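Local coordinates for ADP-ribose pyrophosphatase (Streptococcus suis, PDB 3O8S), which probably hydrolyses ADP-ribose or a related nucleoside diphosphate linked to another moiety, as a member of the Nudix hydrolase family, at residues V128-P138 against L181-C192. Numbering follows the deposited sequence.
Sequences VAILDKHKNNP and LGKNTAEQLALC. With EDO (1,2-ethanediol), chain F.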
loop_
_atom_site.group_PDB
_atom_site.type_symbol
_atom_site.label_atom_id
_atom_site.label_comp_id
_atom_site.label_asym_id
_atom_site.label_seq_id
_atom_site.Cartn_x
_atom_site.Cartn_y
_atom_site.Cartn_z
ATOM N N VAL A 128 -4.602 0.812 6.616
ATOM C CA VAL A 128 -5.980 1.313 6.559
ATOM C C VAL A 128 -6.364 1.516 5.077
ATOM O O VAL A 128 -7.437 1.105 4.617
ATOM C CB VAL A 128 -6.161 2.642 7.369
ATOM C CG1 VAL A 128 -7.579 3.189 7.216
ATOM C CG2 VAL A 128 -5.780 2.489 8.847
ATOM N N ALA A 129 -5.496 2.231 4.374
ATOM C CA ALA A 129 -5.696 2.669 2.993
ATOM C C ALA A 129 -4.402 3.084 2.332
ATOM O O ALA A 129 -3.484 3.513 3.025
ATOM C CB ALA A 129 -6.653 3.845 2.988
ATOM N N ILE A 130 -4.331 2.923 0.992
ATOM C CA ILE A 130 -3.276 3.369 0.065
ATOM C C ILE A 130 -4.008 4.281 -0.900
ATOM O O ILE A 130 -4.729 3.799 -1.763
ATOM C CB ILE A 130 -2.522 2.220 -0.643
ATOM C CG1 ILE A 130 -2.061 1.166 0.338
ATOM C CG2 ILE A 130 -1.369 2.723 -1.504
ATOM C CD1 ILE A 130 -2.545 -0.104 -0.061
ATOM N N LEU A 131 -3.893 5.595 -0.718
ATOM C CA LEU A 131 -4.718 6.495 -1.488
ATOM C C LEU A 131 -3.958 7.502 -2.298
ATOM O O LEU A 131 -2.958 8.048 -1.870
ATOM C CB LEU A 131 -5.673 7.245 -0.525
ATOM C CG LEU A 131 -6.678 6.398 0.253
ATOM C CD1 LEU A 131 -7.256 7.179 1.420
ATOM C CD2 LEU A 131 -7.776 5.832 -0.673
ATOM N N ASP A 132 -4.502 7.801 -3.452
ATOM C CA ASP A 132 -3.960 8.798 -4.335
ATOM C C ASP A 132 -4.355 10.180 -3.795
ATOM O O ASP A 132 -5.552 10.471 -3.691
ATOM C CB ASP A 132 -4.494 8.547 -5.745
ATOM C CG ASP A 132 -4.037 9.560 -6.746
ATOM O OD1 ASP A 132 -2.838 9.550 -7.091
ATOM O OD2 ASP A 132 -4.869 10.369 -7.176
ATOM N N LYS A 133 -3.354 10.990 -3.383
ATOM C CA LYS A 133 -3.529 12.363 -2.875
ATOM C C LYS A 133 -4.476 13.199 -3.769
ATOM O O LYS A 133 -5.404 13.818 -3.244
ATOM C CB LYS A 133 -2.175 13.092 -2.755
ATOM C CG LYS A 133 -2.282 14.427 -2.022
ATOM C CD LYS A 133 -0.971 15.170 -1.976
ATOM C CE LYS A 133 -1.082 16.430 -1.151
ATOM N NZ LYS A 133 0.149 17.250 -1.250
ATOM N N HIS A 134 -4.258 13.185 -5.104
ATOM C CA HIS A 134 -5.062 13.949 -6.072
ATOM C C HIS A 134 -6.564 13.626 -5.992
ATOM O O HIS A 134 -7.382 14.523 -6.171
ATOM C CB HIS A 134 -4.561 13.712 -7.500
ATOM C CG HIS A 134 -5.229 14.570 -8.528
ATOM N ND1 HIS A 134 -5.986 14.017 -9.547
ATOM C CD2 HIS A 134 -5.240 15.919 -8.657
ATOM C CE1 HIS A 134 -6.420 15.039 -10.271
ATOM N NE2 HIS A 134 -5.996 16.204 -9.775
ATOM N N LYS A 135 -6.917 12.360 -5.706
ATOM C CA LYS A 135 -8.307 11.912 -5.634
ATOM C C LYS A 135 -8.940 12.101 -4.249
ATOM O O LYS A 135 -10.170 12.071 -4.148
ATOM C CB LYS A 135 -8.393 10.422 -6.010
ATOM C CG LYS A 135 -8.180 10.110 -7.486
ATOM C CD LYS A 135 -8.323 8.615 -7.727
ATOM C CE LYS A 135 -7.838 8.189 -9.083
ATOM N NZ LYS A 135 -8.137 6.752 -9.325
ATOM N N ASN A 136 -8.120 12.286 -3.191
ATOM C CA ASN A 136 -8.612 12.327 -1.810
ATOM C C ASN A 136 -8.250 13.573 -0.980
ATOM O O ASN A 136 -8.886 13.786 0.056
ATOM C CB ASN A 136 -8.085 11.090 -1.062
ATOM C CG ASN A 136 -8.570 9.787 -1.657
ATOM O OD1 ASN A 136 -9.642 9.279 -1.306
ATOM N ND2 ASN A 136 -7.825 9.256 -2.622
ATOM N N ASN A 137 -7.214 14.339 -1.361
ATOM C CA ASN A 137 -6.780 15.500 -0.556
ATOM C C ASN A 137 -6.698 16.798 -1.389
ATOM O O ASN A 137 -6.399 16.720 -2.581
ATOM C CB ASN A 137 -5.436 15.211 0.139
ATOM C CG ASN A 137 -5.493 13.999 1.039
ATOM O OD1 ASN A 137 -5.499 12.850 0.577
ATOM N ND2 ASN A 137 -5.592 14.227 2.344
ATOM N N PRO A 138 -6.965 17.987 -0.765
ATOM C CA PRO A 138 -6.963 19.268 -1.515
ATOM C C PRO A 138 -5.749 19.522 -2.428
ATOM O O PRO A 138 -4.630 19.752 -1.969
ATOM C CB PRO A 138 -7.014 20.318 -0.402
ATOM C CG PRO A 138 -7.737 19.663 0.689
ATOM C CD PRO A 138 -7.372 18.204 0.641
ATOM N N LEU A 181 -5.333 19.646 5.878
ATOM C CA LEU A 181 -6.202 18.852 4.996
ATOM C C LEU A 181 -5.455 18.152 3.854
ATOM O O LEU A 181 -5.824 17.020 3.514
ATOM C CB LEU A 181 -7.380 19.679 4.459
ATOM C CG LEU A 181 -8.360 20.196 5.544
ATOM C CD1 LEU A 181 -9.312 21.233 4.988
ATOM C CD2 LEU A 181 -9.117 19.037 6.246
ATOM N N GLY A 182 -4.385 18.773 3.341
ATOM C CA GLY A 182 -3.522 18.173 2.322
ATOM C C GLY A 182 -2.849 16.899 2.825
ATOM O O GLY A 182 -2.529 16.005 2.036
ATOM N N LYS A 183 -2.666 16.795 4.155
ATOM C CA LYS A 183 -2.054 15.647 4.826
ATOM C C LYS A 183 -3.105 14.636 5.264
ATOM O O LYS A 183 -2.900 13.441 5.074
ATOM C CB LYS A 183 -1.212 16.099 6.030
ATOM C CG LYS A 183 0.098 16.711 5.589
ATOM C CD LYS A 183 0.937 17.179 6.736
ATOM C CE LYS A 183 2.244 17.675 6.187
ATOM N NZ LYS A 183 3.088 18.256 7.244
ATOM N N ASN A 184 -4.230 15.101 5.833
ATOM C CA ASN A 184 -5.302 14.212 6.282
ATOM C C ASN A 184 -6.629 14.954 6.421
ATOM O O ASN A 184 -6.695 15.967 7.105
ATOM C CB ASN A 184 -4.936 13.516 7.631
ATOM C CG ASN A 184 -4.153 14.401 8.589
ATOM O OD1 ASN A 184 -3.001 14.128 8.903
ATOM N ND2 ASN A 184 -4.724 15.516 9.027
ATOM N N THR A 185 -7.687 14.429 5.788
ATOM C CA THR A 185 -9.047 14.962 5.902
ATOM C C THR A 185 -9.723 14.327 7.134
ATOM O O THR A 185 -9.245 13.299 7.640
ATOM C CB THR A 185 -9.858 14.651 4.624
ATOM O OG1 THR A 185 -9.907 13.235 4.470
ATOM C CG2 THR A 185 -9.284 15.302 3.358
ATOM N N ALA A 186 -10.859 14.908 7.587
ATOM C CA ALA A 186 -11.654 14.370 8.707
ATOM C C ALA A 186 -12.180 12.958 8.338
ATOM O O ALA A 186 -12.181 12.043 9.171
ATOM C CB ALA A 186 -12.808 15.321 9.025
ATOM N N GLU A 187 -12.516 12.777 7.050
ATOM C CA GLU A 187 -13.001 11.543 6.435
ATOM C C GLU A 187 -11.952 10.434 6.575
ATOM O O GLU A 187 -12.296 9.316 6.994
ATOM C CB GLU A 187 -13.351 11.780 4.952
ATOM C CG GLU A 187 -14.545 12.700 4.694
ATOM C CD GLU A 187 -14.392 14.207 4.872
ATOM O OE1 GLU A 187 -13.326 14.760 4.513
ATOM O OE2 GLU A 187 -15.369 14.846 5.327
ATOM N N GLN A 188 -10.664 10.750 6.271
ATOM C CA GLN A 188 -9.554 9.785 6.409
ATOM C C GLN A 188 -9.325 9.408 7.871
ATOM O O GLN A 188 -9.067 8.242 8.147
ATOM C CB GLN A 188 -8.255 10.300 5.763
ATOM C CG GLN A 188 -8.358 10.333 4.222
ATOM C CD GLN A 188 -7.306 11.166 3.526
ATOM O OE1 GLN A 188 -6.636 12.014 4.116
ATOM N NE2 GLN A 188 -7.128 10.934 2.239
ATOM N N LEU A 189 -9.466 10.359 8.810
ATOM C CA LEU A 189 -9.333 10.074 10.257
ATOM C C LEU A 189 -10.458 9.154 10.713
ATOM O O LEU A 189 -10.194 8.206 11.452
ATOM C CB LEU A 189 -9.336 11.361 11.101
ATOM C CG LEU A 189 -8.245 12.381 10.809
ATOM C CD1 LEU A 189 -8.200 13.451 11.890
ATOM C CD2 LEU A 189 -6.887 11.721 10.617
ATOM N N ALA A 190 -11.711 9.419 10.238
ATOM C CA ALA A 190 -12.894 8.595 10.520
ATOM C C ALA A 190 -12.687 7.173 9.957
ATOM O O ALA A 190 -12.976 6.189 10.651
ATOM C CB ALA A 190 -14.147 9.245 9.942
ATOM N N LEU A 191 -12.065 7.064 8.773
ATOM C CA LEU A 191 -11.719 5.766 8.177
ATOM C C LEU A 191 -10.728 4.999 9.080
ATOM O O LEU A 191 -10.907 3.799 9.324
ATOM C CB LEU A 191 -11.142 5.928 6.748
ATOM C CG LEU A 191 -11.037 4.619 5.923
ATOM C CD1 LEU A 191 -12.442 4.138 5.469
ATOM C CD2 LEU A 191 -10.068 4.774 4.721
ATOM N N CYS A 192 -9.707 5.700 9.597
ATOM C CA CYS A 192 -8.722 5.116 10.522
ATOM C C CYS A 192 -9.400 4.618 11.806
ATOM O O CYS A 192 -9.094 3.507 12.243
ATOM C CB CYS A 192 -7.617 6.123 10.830
ATOM S SG CYS A 192 -6.552 6.501 9.415
HETATM C C1 EDO F . 4.638 16.579 10.827
HETATM O O1 EDO F . 5.736 16.507 9.911
HETATM C C2 EDO F . 3.597 15.540 10.437
HETATM O O2 EDO F . 2.692 16.095 9.479
HETATM O O HOH W 1 -10.137 9.723 1.274
HETATM O O HOH W 2 -10.722 12.522 1.866
#
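N137 and Q188 pair their amides reciprocally: Q188 NE2 donates to N137 OD1 (3.0 Å) while N137 ND2 donates back to Q188 OE1 (3.0 Å). The two planes are turned 45° apart, and each donor stands tilted from the carbonyl plane it meets. The second hydrogen of N137 ND2 runs nearly straight, at 172°, to L181 O, in the planes of both groups. N137 thus spends both amide hydrogens on the 181-192 segment, which fixes the rotation of its buried side chain. P138 follows it, its CG resting 3.8 Å from L181 CB. N136 CB and the L131 CD1 methyl border Q188 NE2. Farther back along the strand, L191 CD2 lies against V128 CG1 and A129 CB, both 3.9 Å away, and C192 SG also touches the V128 methyls.

The Q188 amide is positioned by a capping box at the start of helix 186-197: T185 N donates to Q188 OE1 (3.1 Å) from above its plane, on the same face as N137 ND2, and Q188 N returns a bond to T185 OG1. A water links T185 OG1 to N136 O. N136 ND2 itself is held by D132 O and by D206.

A classic beta bulge places V128 and A129 both opposite F149. Helix 186-197 packs over strands 120-132 and 145-157 of the Nudix mixed sheet, its 186-192 part running at 142° to 128-132, with C192 on A76 and F78 of strand 70-79 and L189 on L95 of strand 93-99.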